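Digeranylgeranylglycerophospholipid reductase (Sulfolobus acidocaldarius, PDB 4OPC) reduces the double bonds of the geranylgeranyl chains of archaeal membrane lipid precursors, using one bound FAD per subunit, to give saturated archaeols. Local coordinates at residues A[14-19]-A[102-107]; A[24-30]-A[313-317]; A[307-311]-A[336-341]. One frame throughout, in Å; residues are numbered along the deposited sequence.

Contact 1 (A[14-19]-A[102-107]); sequences GGFAGS and YNQRVL. With FDA (dihydroflavine-adenine dinucleotide), chain B.
The side-chain amide of Asn-103 reaches the glycine turn with both its polar atoms. Its ND2 donates to Gly-14 O over 2.9 Å, with an angle at the hydrogen of 143°. The bond is bent, and the oxygen is tilted out of the amide plane. The other end of the amide, OD1, sits 3.3 Å from Gly-15 CA and reaches the edge of the Phe-16 ring. CG of Asn-103 is trans to its backbone N (chi1 -160°), which sends the amide across to the turn. Beside it, Phe-16 CZ comes within 3.5 Å of Tyr-102 CD2, the two rings meeting obliquely. Leu-107 CD2 packs on Ser-19 CB at 3.6 Å, and Val-106 CG1 touches Ser-19 O and CB.

The turn fits the GxGxxG pattern of Rossmann-type folds, between strand 9-12 and helix 16-25. Gly-15 is the N-cap of that helix. Past it, Ala-17 N donates to the flavin phosphate oxygen O1P of FDA at 2.9 Å, nearly straight at 165°.

Within the turn, Gly-15 O takes two donors, Ser-19 N and Ser-19 OG, the latter at 2.7 Å. Further out, Gly-14 N bonds to Asp-36, which also binds FDA. Lys-302 makes a cation-pi contact with Phe-16, and Tyr-102 OH bonds to Pro-63 O.

Contact 2 (A[24-30]-A[313-317]); sequences QLSRRGL and AKAIL
Leu-25 and Ala-313 bring the two backbones closest, with their CA atoms 5.5 Å apart. Residues 24-30 run off the end of helix 16-25 into a turn. Residues 313-317 are regular helix, within helix 302-322. The turn passes through Arg-27 and Gly-29, both with positive phi.

Ala-313 sits at the closest approach. Its CB lies 3.5 Å from Gln-24 CB and 3.8 Å from Leu-25 CG. Gln-24 then bends at chi2 (-79°), and its amide leads away to bond with Leu-60 O through NE2. Leu-25 spreads its two methyls over the helix. CD1 faces Ile-316 CD1, while CD2 lies 4.0 Å from Ile-316 CG2 and also reaches Leu-317 CG. The side chains of Leu-25 and Ile-316 cross at about a right angle.

Leu-317 meets the later residues of the turn with its two methyls. Its CD1 lies over one face of the Arg-28 guanidinium, 3.5 Å from Arg-28 NE and set toward the rim of the group. Arg-28 is extended from CG to NE, and its CD touches both methyls of Leu-317. On the turn's far end, Leu-30 CD1 meets Leu-317 CD2 at 4.0 Å.

Ile-316 also packs on Val-153, Val-155 and Ile-285. The contact thus joins two helices beside the parallel strands 153-156 and 284-286 of the mixed Rossmann-type sheet. It is held by apolar packing across the segments. Arg-28 also touches a crystal neighbour, so its pose may be affected by the lattice. It lends its aliphatic CD and one guanidinium face to Leu-317, so a charged residue takes part in an otherwise apolar contact at the exposed end.

Contact 3 (A[307-311]-A[336-341]); sequences ISGYC and CYVNEY. With PGT ((1S)-2-{[{[(2R)-2,3-dihydroxypropyl]oxy}(hydroxy)phosphoryl]oxy}-1-[(palmitoyloxy)methyl]ethyl stearate), chain C.
Tyr-341 OH donates to O2P of the bound phospholipid PGT over 2.7 Å, and the same hydroxyl is hydrogen-bonded to Asn-295 ND2. O2P lies at the edge of the ring, near its plane. Ile-307 packs against the ring from the other segment: its CD1 is 3.5 Å from Tyr-341 CD1, in an oblique approach, and 4.0 Å from PGT O6. The CG2 branch of Ile-307 turns instead to Glu-340 CB, at 3.7 Å, and to the ring of Tyr-337. That ring also meets Ser-308 CB, and its hydroxyl bonds to Gln-345.

At the other end the segments are joined covalently. Cys-311 SG and Cys-336 SG form a disulfide of 2.1 Å with chi3 -72°. Cys-336 SG is trans to its backbone N (chi1 170°), which aims it at the facing helix. It also lies 4.0 Å from Tyr-310 CE2, an oblique sulfur-aromatic contact.

Short stretches of helices 302-322 and 332-357 run roughly antiparallel, at 146°, with their axes 9.5 Å apart. Tyr-341, with His-56 and His-298, bonds to the bound phospholipid, and all three are residues of the lipid-binding site.

The three contacts follow two shared helices. Contacts 1 and 2 both use helix 16-25: contact 1 sits at its start by the cofactor, contact 2 at its end. Contacts 2 and 3 both use helix 302-322 and touch where Gln-24 NE2 lies 4.0 Å from Tyr-310 CD1. The centres of contacts 1 and 2 are about 16 Å apart. The centres of contacts 2 and 3 are about 15 Å apart. The centres of contacts 1 and 3 are about 17 Å apart. Along the chain, contact 1 closes before contact 3 opens, while contact 2 crosses both. Helix 302-322 therefore connects the FAD-binding Rossmann-type domain with helix 332-357 at the lipid site.

Contact 1 (A[14-19]-A[102-107])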
loop_
_atom_site.group_PDB
_atom_site.type_symbol
_atom_site.label_atom_id
_atom_site.label_comp_id
_atom_site.label_asym_id
_atom_site.label_seq_id
_atom_site.Cartn_x
_atom_site.Cartn_y
_atom_site.Cartn_z
ATOM N N GLY A 14 -6.904 -13.190 0.885
ATOM C CA GLY A 14 -7.625 -12.799 2.080
ATOM C C GLY A 14 -6.845 -11.927 3.047
ATOM O O GLY A 14 -7.092 -11.998 4.245
ATOM N N GLY A 15 -5.910 -11.122 2.535
ATOM C CA GLY A 15 -5.227 -10.131 3.360
ATOM C C GLY A 15 -6.136 -8.945 3.618
ATOM O O GLY A 15 -7.349 -9.068 3.493
ATOM N N PHE A 16 -5.578 -7.794 3.971
ATOM C CA PHE A 16 -6.445 -6.653 4.261
ATOM C C PHE A 16 -7.306 -6.277 3.064
ATOM O O PHE A 16 -8.455 -5.871 3.230
ATOM C CB PHE A 16 -5.636 -5.438 4.721
ATOM C CG PHE A 16 -5.538 -5.299 6.216
ATOM C CD1 PHE A 16 -5.103 -6.359 7.002
ATOM C CD2 PHE A 16 -5.860 -4.103 6.833
ATOM C CE1 PHE A 16 -4.994 -6.221 8.378
ATOM C CE2 PHE A 16 -5.762 -3.964 8.210
ATOM C CZ PHE A 16 -5.317 -5.021 8.985
ATOM N N ALA A 17 -6.774 -6.427 1.851
ATOM C CA ALA A 17 -7.566 -6.061 0.682
ATOM C C ALA A 17 -8.731 -7.025 0.473
ATOM O O ALA A 17 -9.893 -6.621 0.469
ATOM C CB ALA A 17 -6.685 -5.988 -0.559
ATOM N N GLY A 18 -8.434 -8.314 0.328
ATOM C CA GLY A 18 -9.480 -9.293 0.075
ATOM C C GLY A 18 -10.492 -9.403 1.196
ATOM O O GLY A 18 -11.705 -9.540 0.955
ATOM N N SER A 19 -9.997 -9.360 2.433
ATOM C CA SER A 19 -10.896 -9.468 3.578
ATOM C C SER A 19 -11.828 -8.261 3.665
ATOM O O SER A 19 -12.994 -8.412 4.035
ATOM C CB SER A 19 -10.135 -9.675 4.894
ATOM O OG SER A 19 -9.385 -8.527 5.245
ATOM N N TYR A 102 -6.329 -9.638 13.696
ATOM C CA TYR A 102 -7.384 -8.771 13.195
ATOM C C TYR A 102 -7.924 -9.240 11.844
ATOM O O TYR A 102 -9.144 -9.336 11.657
ATOM C CB TYR A 102 -6.891 -7.324 13.074
ATOM C CG TYR A 102 -7.952 -6.429 12.484
ATOM C CD1 TYR A 102 -9.024 -5.992 13.252
ATOM C CD2 TYR A 102 -7.904 -6.057 11.143
ATOM C CE1 TYR A 102 -10.016 -5.201 12.707
ATOM C CE2 TYR A 102 -8.885 -5.261 10.592
ATOM C CZ TYR A 102 -9.939 -4.831 11.373
ATOM O OH TYR A 102 -10.932 -4.047 10.820
ATOM N N ASN A 103 -7.017 -9.525 10.914
ATOM C CA ASN A 103 -7.370 -10.001 9.580
ATOM C C ASN A 103 -8.249 -11.257 9.665
ATOM O O ASN A 103 -9.268 -11.364 8.965
ATOM C CB ASN A 103 -6.058 -10.284 8.829
ATOM C CG ASN A 103 -6.201 -10.329 7.321
ATOM O OD1 ASN A 103 -5.246 -10.002 6.615
ATOM N ND2 ASN A 103 -7.351 -10.760 6.813
ATOM N N GLN A 104 -7.869 -12.196 10.524
ATOM C CA GLN A 104 -8.646 -13.422 10.672
ATOM C C GLN A 104 -10.022 -13.152 11.261
ATOM O O GLN A 104 -11.000 -13.821 10.900
ATOM C CB GLN A 104 -7.870 -14.463 11.484
ATOM C CG GLN A 104 -6.691 -15.050 10.689
ATOM C CD GLN A 104 -5.647 -15.720 11.553
ATOM O OE1 GLN A 104 -5.963 -16.363 12.558
ATOM N NE2 GLN A 104 -4.383 -15.577 11.162
ATOM N N ARG A 105 -10.117 -12.187 12.170
ATOM C CA ARG A 105 -11.415 -11.855 12.751
ATOM C C ARG A 105 -12.341 -11.239 11.703
ATOM O O ARG A 105 -13.528 -11.572 11.647
ATOM C CB ARG A 105 -11.268 -10.924 13.959
ATOM C CG ARG A 105 -12.600 -10.448 14.550
ATOM C CD ARG A 105 -12.398 -9.063 15.166
ATOM N NE ARG A 105 -13.617 -8.275 15.213
ATOM C CZ ARG A 105 -13.643 -6.984 15.509
ATOM N NH1 ARG A 105 -12.507 -6.343 15.780
ATOM N NH2 ARG A 105 -14.797 -6.332 15.533
ATOM N N VAL A 106 -11.808 -10.350 10.875
ATOM C CA VAL A 106 -12.580 -9.791 9.767
ATOM C C VAL A 106 -13.107 -10.911 8.879
ATOM O O VAL A 106 -14.286 -10.939 8.544
ATOM C CB VAL A 106 -11.751 -8.795 8.937
ATOM C CG1 VAL A 106 -12.511 -8.348 7.696
ATOM C CG2 VAL A 106 -11.376 -7.587 9.794
ATOM N N LEU A 107 -12.243 -11.863 8.541
ATOM C CA LEU A 107 -12.660 -12.988 7.706
ATOM C C LEU A 107 -13.709 -13.858 8.383
ATOM O O LEU A 107 -14.678 -14.259 7.745
ATOM C CB LEU A 107 -11.460 -13.834 7.312
ATOM C CG LEU A 107 -10.525 -13.183 6.304
ATOM C CD1 LEU A 107 -9.260 -14.018 6.211
ATOM C CD2 LEU A 107 -11.209 -13.083 4.960
HETATM P PA FDA B . -1.305 -9.378 1.169
HETATM O O1A FDA B . -0.006 -9.745 0.564
HETATM O O2A FDA B . -1.318 -9.033 2.653
HETATM O O5B FDA B . -2.330 -10.564 0.947
HETATM C C5B FDA B . -2.366 -11.278 -0.305
HETATM C C4B FDA B . -2.958 -12.635 -0.029
HETATM O O4B FDA B . -3.195 -13.316 -1.278
HETATM C C3B FDA B . -2.083 -13.566 0.817
HETATM O O3B FDA B . -2.756 -13.956 2.012
HETATM C C2B FDA B . -1.745 -14.726 -0.138
HETATM O O2B FDA B . -1.650 -15.974 0.530
HETATM C C1B FDA B . -2.926 -14.692 -1.097
HETATM N N9A FDA B . -2.714 -15.239 -2.431
HETATM C C8A FDA B . -1.793 -14.826 -3.362
HETATM N N7A FDA B . -1.884 -15.447 -4.515
HETATM C C5A FDA B . -2.947 -16.320 -4.333
HETATM C C6A FDA B . -3.586 -17.227 -5.201
HETATM N N6A FDA B . -3.266 -17.374 -6.488
HETATM N N1A FDA B . -4.649 -17.904 -4.723
HETATM C C2A FDA B . -5.002 -17.730 -3.445
HETATM N N3A FDA B . -4.503 -16.878 -2.546
HETATM C C4A FDA B . -3.489 -16.178 -3.068
HETATM N N1 FDA B . 1.386 -0.941 5.455
HETATM C C2 FDA B . 0.789 -0.251 6.479
HETATM O O2 FDA B . -0.342 0.211 6.366
HETATM N N3 FDA B . 1.497 -0.129 7.646
HETATM C C4 FDA B . 2.798 -0.526 7.877
HETATM O O4 FDA B . 3.258 -0.472 9.016
HETATM C C4X FDA B . 3.388 -1.173 6.770
HETATM N N5 FDA B . 4.663 -1.645 6.887
HETATM C C5X FDA B . 5.150 -2.559 5.976
HETATM C C6 FDA B . 6.325 -3.252 6.231
HETATM C C7 FDA B . 6.788 -4.240 5.376
HETATM C C7M FDA B . 7.997 -5.050 5.768
HETATM C C8 FDA B . 6.080 -4.517 4.197
HETATM C C8M FDA B . 6.521 -5.636 3.280
HETATM C C9 FDA B . 4.908 -3.809 3.923
HETATM C C9A FDA B . 4.424 -2.851 4.807
HETATM N N10 FDA B . 3.220 -2.145 4.584
HETATM C C10 FDA B . 2.663 -1.414 5.611
HETATM C "C1'" FDA B . 2.371 -2.420 3.398
HETATM C "C2'" FDA B . 1.233 -3.393 3.758
HETATM O "O2'" FDA B . 1.732 -4.489 4.530
HETATM C "C3'" FDA B . 0.584 -3.949 2.488
HETATM O "O3'" FDA B . 0.319 -2.861 1.612
HETATM C "C4'" FDA B . -0.751 -4.677 2.698
HETATM O "O4'" FDA B . -0.670 -5.630 3.756
HETATM C "C5'" FDA B . -1.214 -5.350 1.426
HETATM O "O5'" FDA B . -2.412 -6.111 1.680
HETATM P P FDA B . -3.004 -7.051 0.542
HETATM O O1P FDA B . -4.222 -7.665 1.100
HETATM O O2P FDA B . -3.117 -6.318 -0.786
HETATM O O3P FDA B . -1.871 -8.152 0.290
#

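Contact 2 (A[24-30]-A[313-317])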
loop_
_atom_site.group_PDB
_atom_site.type_symbol
_atom_site.label_atom_id
_atom_site.label_comp_id
_atom_site.label_asym_id
_atom_site.label_seq_id
_atom_site.Cartn_x
_atom_site.Cartn_y
_atom_site.Cartn_z
ATOM N N GLN A 24 -17.209 -6.029 3.198
ATOM C CA GLN A 24 -18.070 -5.002 2.624
ATOM C C GLN A 24 -19.168 -5.563 1.712
ATOM O O GLN A 24 -20.190 -4.913 1.515
ATOM C CB GLN A 24 -17.226 -3.948 1.878
ATOM C CG GLN A 24 -16.209 -3.223 2.751
ATOM C CD GLN A 24 -16.803 -2.128 3.606
ATOM O OE1 GLN A 24 -18.016 -2.062 3.814
ATOM N NE2 GLN A 24 -15.944 -1.257 4.118
ATOM N N LEU A 25 -18.947 -6.748 1.146
ATOM C CA LEU A 25 -19.955 -7.383 0.286
ATOM C C LEU A 25 -20.925 -8.274 1.047
ATOM O O LEU A 25 -21.914 -8.741 0.483
ATOM C CB LEU A 25 -19.292 -8.200 -0.819
ATOM C CG LEU A 25 -18.696 -7.394 -1.971
ATOM C CD1 LEU A 25 -17.762 -8.279 -2.783
ATOM C CD2 LEU A 25 -19.792 -6.806 -2.834
ATOM N N SER A 26 -20.656 -8.494 2.331
ATOM C CA SER A 26 -21.420 -9.467 3.105
ATOM C C SER A 26 -22.794 -8.939 3.542
ATOM O O SER A 26 -23.073 -7.743 3.456
ATOM C CB SER A 26 -20.601 -9.942 4.312
ATOM O OG SER A 26 -20.485 -8.927 5.295
ATOM N N ARG A 27 -23.646 -9.848 4.015
ATOM C CA ARG A 27 -25.021 -9.536 4.409
ATOM C C ARG A 27 -25.874 -8.941 3.292
ATOM O O ARG A 27 -26.824 -8.214 3.556
ATOM C CB ARG A 27 -25.063 -8.618 5.636
ATOM C CG ARG A 27 -24.805 -9.328 6.933
ATOM C CD ARG A 27 -25.384 -8.592 8.126
ATOM N NE ARG A 27 -25.151 -9.379 9.332
ATOM C CZ ARG A 27 -25.176 -8.911 10.570
ATOM N NH1 ARG A 27 -25.465 -7.638 10.807
ATOM N NH2 ARG A 27 -24.936 -9.728 11.589
ATOM N N ARG A 28 -25.558 -9.281 2.048
ATOM C CA ARG A 28 -26.309 -8.735 0.923
ATOM C C ARG A 28 -27.010 -9.768 0.045
ATOM O O ARG A 28 -27.662 -9.410 -0.933
ATOM C CB ARG A 28 -25.416 -7.826 0.089
ATOM C CG ARG A 28 -25.148 -6.514 0.805
ATOM C CD ARG A 28 -24.129 -5.670 0.091
ATOM N NE ARG A 28 -23.916 -4.417 0.807
ATOM C CZ ARG A 28 -24.667 -3.330 0.655
ATOM N NH1 ARG A 28 -25.683 -3.329 -0.199
ATOM N NH2 ARG A 28 -24.396 -2.240 1.355
ATOM N N GLY A 29 -26.894 -11.041 0.402
ATOM C CA GLY A 29 -27.576 -12.088 -0.339
ATOM C C GLY A 29 -26.814 -12.575 -1.563
ATOM O O GLY A 29 -27.357 -13.336 -2.365
ATOM N N LEU A 30 -25.569 -12.134 -1.716
ATOM C CA LEU A 30 -24.712 -12.626 -2.791
ATOM C C LEU A 30 -24.049 -13.935 -2.384
ATOM O O LEU A 30 -23.857 -14.204 -1.199
ATOM C CB LEU A 30 -23.629 -11.601 -3.137
ATOM C CG LEU A 30 -24.074 -10.284 -3.777
ATOM C CD1 LEU A 30 -22.883 -9.353 -3.898
ATOM C CD2 LEU A 30 -24.710 -10.511 -5.142
ATOM N N ALA A 313 -16.272 -3.323 -3.530
ATOM C CA ALA A 313 -17.606 -3.744 -3.125
ATOM C C ALA A 313 -18.664 -2.824 -3.735
ATOM O O ALA A 313 -19.699 -3.291 -4.238
ATOM C CB ALA A 313 -17.717 -3.762 -1.622
ATOM N N LYS A 314 -18.408 -1.520 -3.703
ATOM C CA LYS A 314 -19.357 -0.559 -4.269
ATOM C C LYS A 314 -19.577 -0.784 -5.765
ATOM O O LYS A 314 -20.716 -0.767 -6.249
ATOM C CB LYS A 314 -18.864 0.867 -4.042
ATOM C CG LYS A 314 -19.288 1.480 -2.726
ATOM C CD LYS A 314 -18.838 2.933 -2.644
ATOM C CE LYS A 314 -19.266 3.716 -3.878
ATOM N NZ LYS A 314 -19.020 5.179 -3.726
ATOM N N ALA A 315 -18.489 -0.993 -6.495
ATOM C CA ALA A 315 -18.551 -1.184 -7.935
ATOM C C ALA A 315 -19.281 -2.479 -8.283
ATOM O O ALA A 315 -20.059 -2.536 -9.242
ATOM C CB ALA A 315 -17.142 -1.186 -8.523
ATOM N N ILE A 316 -19.028 -3.518 -7.498
ATOM C CA ILE A 316 -19.647 -4.813 -7.735
ATOM C C ILE A 316 -21.147 -4.756 -7.487
ATOM O O ILE A 316 -21.932 -5.273 -8.288
ATOM C CB ILE A 316 -18.964 -5.891 -6.888
ATOM C CG1 ILE A 316 -17.588 -6.177 -7.480
ATOM C CG2 ILE A 316 -19.795 -7.171 -6.834
ATOM C CD1 ILE A 316 -16.679 -6.957 -6.563
ATOM N N LEU A 317 -21.551 -4.092 -6.406
ATOM C CA LEU A 317 -22.977 -3.936 -6.133
ATOM C C LEU A 317 -23.671 -3.187 -7.270
ATOM O O LEU A 317 -24.783 -3.548 -7.657
ATOM C CB LEU A 317 -23.206 -3.265 -4.778
ATOM C CG LEU A 317 -22.739 -4.124 -3.598
ATOM C CD1 LEU A 317 -22.768 -3.336 -2.297
ATOM C CD2 LEU A 317 -23.558 -5.405 -3.481
#

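Contact 3 (A[307-311]-A[336-341])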
loop_
_atom_site.group_PDB
_atom_site.type_symbol
_atom_site.label_atom_id
_atom_site.label_comp_id
_atom_site.label_asym_id
_atom_site.label_seq_id
_atom_site.Cartn_x
_atom_site.Cartn_y
_atom_site.Cartn_z
ATOM N N ILE A 307 -9.466 0.743 1.656
ATOM C CA ILE A 307 -10.190 1.646 0.769
ATOM C C ILE A 307 -10.479 0.936 -0.555
ATOM O O ILE A 307 -11.591 0.998 -1.072
ATOM C CB ILE A 307 -9.400 2.942 0.519
ATOM C CG1 ILE A 307 -9.233 3.731 1.826
ATOM C CG2 ILE A 307 -10.106 3.775 -0.545
ATOM C CD1 ILE A 307 -8.365 4.987 1.672
ATOM N N SER A 308 -9.489 0.250 -1.107
ATOM C CA SER A 308 -9.713 -0.434 -2.375
ATOM C C SER A 308 -10.774 -1.543 -2.259
ATOM O O SER A 308 -11.545 -1.731 -3.187
ATOM C CB SER A 308 -8.388 -0.926 -2.999
ATOM O OG SER A 308 -7.823 -2.020 -2.286
ATOM N N GLY A 309 -10.842 -2.232 -1.120
ATOM C CA GLY A 309 -11.880 -3.230 -0.918
ATOM C C GLY A 309 -13.259 -2.603 -0.853
ATOM O O GLY A 309 -14.234 -3.156 -1.389
ATOM N N TYR A 310 -13.356 -1.467 -0.166
ATOM C CA TYR A 310 -14.578 -0.677 -0.118
ATOM C C TYR A 310 -15.030 -0.282 -1.528
ATOM O O TYR A 310 -16.195 -0.452 -1.880
ATOM C CB TYR A 310 -14.361 0.547 0.785
ATOM C CG TYR A 310 -15.380 1.661 0.650
ATOM C CD1 TYR A 310 -16.517 1.680 1.433
ATOM C CD2 TYR A 310 -15.176 2.709 -0.246
ATOM C CE1 TYR A 310 -17.447 2.703 1.315
ATOM C CE2 TYR A 310 -16.094 3.731 -0.372
ATOM C CZ TYR A 310 -17.228 3.721 0.410
ATOM O OH TYR A 310 -18.149 4.738 0.294
ATOM N N CYS A 311 -14.110 0.235 -2.335
ATOM C CA CYS A 311 -14.480 0.675 -3.679
ATOM C C CYS A 311 -14.858 -0.506 -4.556
ATOM O O CYS A 311 -15.755 -0.401 -5.391
ATOM C CB CYS A 311 -13.334 1.453 -4.329
ATOM S SG CYS A 311 -13.073 3.115 -3.619
ATOM N N CYS A 336 -14.164 5.709 -7.893
ATOM C CA CYS A 336 -14.182 5.698 -6.430
ATOM C C CYS A 336 -12.767 5.699 -5.872
ATOM O O CYS A 336 -12.426 6.542 -5.029
ATOM C CB CYS A 336 -14.948 4.462 -5.923
ATOM S SG CYS A 336 -14.863 4.085 -4.114
ATOM N N TYR A 337 -11.922 4.786 -6.347
ATOM C CA TYR A 337 -10.585 4.681 -5.769
ATOM C C TYR A 337 -9.714 5.903 -6.035
ATOM O O TYR A 337 -9.013 6.364 -5.129
ATOM C CB TYR A 337 -9.855 3.395 -6.193
ATOM C CG TYR A 337 -8.577 3.281 -5.426
ATOM C CD1 TYR A 337 -8.577 2.849 -4.103
ATOM C CD2 TYR A 337 -7.371 3.695 -5.973
ATOM C CE1 TYR A 337 -7.403 2.797 -3.370
ATOM C CE2 TYR A 337 -6.200 3.647 -5.240
ATOM C CZ TYR A 337 -6.226 3.202 -3.935
ATOM O OH TYR A 337 -5.084 3.164 -3.177
ATOM N N VAL A 338 -9.747 6.423 -7.258
ATOM C CA VAL A 338 -8.989 7.638 -7.561
ATOM C C VAL A 338 -9.457 8.812 -6.695
ATOM O O VAL A 338 -8.627 9.550 -6.158
ATOM C CB VAL A 338 -9.040 7.978 -9.068
ATOM C CG1 VAL A 338 -8.458 9.354 -9.326
ATOM C CG2 VAL A 338 -8.286 6.910 -9.871
ATOM N N ASN A 339 -10.762 8.957 -6.500
ATOM C CA ASN A 339 -11.259 10.022 -5.630
ATOM C C ASN A 339 -10.835 9.841 -4.171
ATOM O O ASN A 339 -10.474 10.805 -3.495
ATOM C CB ASN A 339 -12.781 10.129 -5.707
ATOM C CG ASN A 339 -13.265 10.715 -7.020
ATOM O OD1 ASN A 339 -12.508 11.360 -7.742
ATOM N ND2 ASN A 339 -14.539 10.499 -7.329
ATOM N N GLU A 340 -10.870 8.606 -3.677
ATOM C CA GLU A 340 -10.617 8.368 -2.258
ATOM C C GLU A 340 -9.138 8.323 -1.886
ATOM O O GLU A 340 -8.797 8.597 -0.733
ATOM C CB GLU A 340 -11.280 7.055 -1.803
ATOM C CG GLU A 340 -12.807 7.025 -1.893
ATOM C CD GLU A 340 -13.495 7.957 -0.903
ATOM O OE1 GLU A 340 -12.828 8.459 0.024
ATOM O OE2 GLU A 340 -14.714 8.179 -1.053
ATOM N N TYR A 341 -8.269 7.953 -2.827
ATOM C CA TYR A 341 -6.851 7.769 -2.514
ATOM C C TYR A 341 -5.918 7.853 -3.722
ATOM O O TYR A 341 -4.788 8.339 -3.592
ATOM C CB TYR A 341 -6.635 6.426 -1.808
ATOM C CG TYR A 341 -5.451 6.395 -0.871
ATOM C CD1 TYR A 341 -5.582 6.802 0.449
ATOM C CD2 TYR A 341 -4.201 5.954 -1.302
ATOM C CE1 TYR A 341 -4.506 6.767 1.325
ATOM C CE2 TYR A 341 -3.120 5.915 -0.440
ATOM C CZ TYR A 341 -3.273 6.329 0.874
ATOM O OH TYR A 341 -2.212 6.296 1.753
HETATM C C48 PGT C . 10.678 6.886 0.298
HETATM C C47 PGT C . 9.699 6.061 -0.511
HETATM C C46 PGT C . 9.708 4.633 -0.006
HETATM C C45 PGT C . 9.401 4.622 1.478
HETATM C C44 PGT C . 8.786 3.300 1.886
HETATM C C43 PGT C . 9.802 2.466 2.645
HETATM C C42 PGT C . 9.213 1.095 2.887
HETATM C C41 PGT C . 8.059 1.253 3.844
HETATM C C40 PGT C . 7.853 -0.018 4.631
HETATM C C39 PGT C . 7.258 0.375 5.964
HETATM C C38 PGT C . 5.982 1.145 5.739
HETATM C C37 PGT C . 5.496 1.678 7.066
HETATM C C36 PGT C . 4.165 2.352 6.841
HETATM C C35 PGT C . 3.782 3.190 8.039
HETATM C C34 PGT C . 2.415 3.799 7.791
HETATM C C33 PGT C . 2.108 4.900 8.783
HETATM C C32 PGT C . 0.640 4.891 9.166
HETATM C C31 PGT C . -0.238 5.571 8.127
HETATM O O31 PGT C . -1.184 4.948 7.682
HETATM O O2 PGT C . 0.020 6.885 7.663
HETATM C C2 PGT C . -0.767 7.927 8.211
HETATM C C1 PGT C . -2.129 8.054 7.561
HETATM O O3P PGT C . -2.562 6.975 6.756
HETATM P P PGT C . -2.809 7.245 5.213
HETATM O O1P PGT C . -1.662 8.134 4.786
HETATM O O2P PGT C . -2.812 5.956 4.406
HETATM O O4P PGT C . -4.181 8.003 4.929
HETATM C C4 PGT C . -4.921 8.653 5.942
HETATM C C5 PGT C . -6.105 9.394 5.361
HETATM O O5 PGT C . -7.293 8.909 5.942
HETATM C C6 PGT C . -6.142 9.193 3.864
HETATM O O6 PGT C . -7.201 8.342 3.493
HETATM C C3 PGT C . -0.130 9.287 7.990
HETATM O O3 PGT C . 1.089 9.454 8.673
HETATM C C11 PGT C . 1.997 10.266 7.966
HETATM O O11 PGT C . 1.610 11.295 7.448
HETATM C C12 PGT C . 3.448 9.852 7.841
HETATM C C13 PGT C . 4.313 11.040 7.476
HETATM C C14 PGT C . 5.749 10.580 7.337
HETATM C C15 PGT C . 6.084 10.341 5.880
HETATM C C16 PGT C . 7.556 10.018 5.728
HETATM C C17 PGT C . 8.143 10.910 4.656
HETATM C C18 PGT C . 9.656 10.850 4.684
HETATM C C19 PGT C . 10.226 11.962 3.827
HETATM C C20 PGT C . 10.017 13.312 4.486
HETATM C C21 PGT C . 11.356 13.991 4.691
HETATM C C22 PGT C . 11.212 15.494 4.581
HETATM C C23 PGT C . 12.547 16.082 4.178
HETATM C C24 PGT C . 12.384 17.534 3.788
HETATM C C25 PGT C . 12.970 17.763 2.412
HETATM C C26 PGT C . 11.935 18.413 1.518
#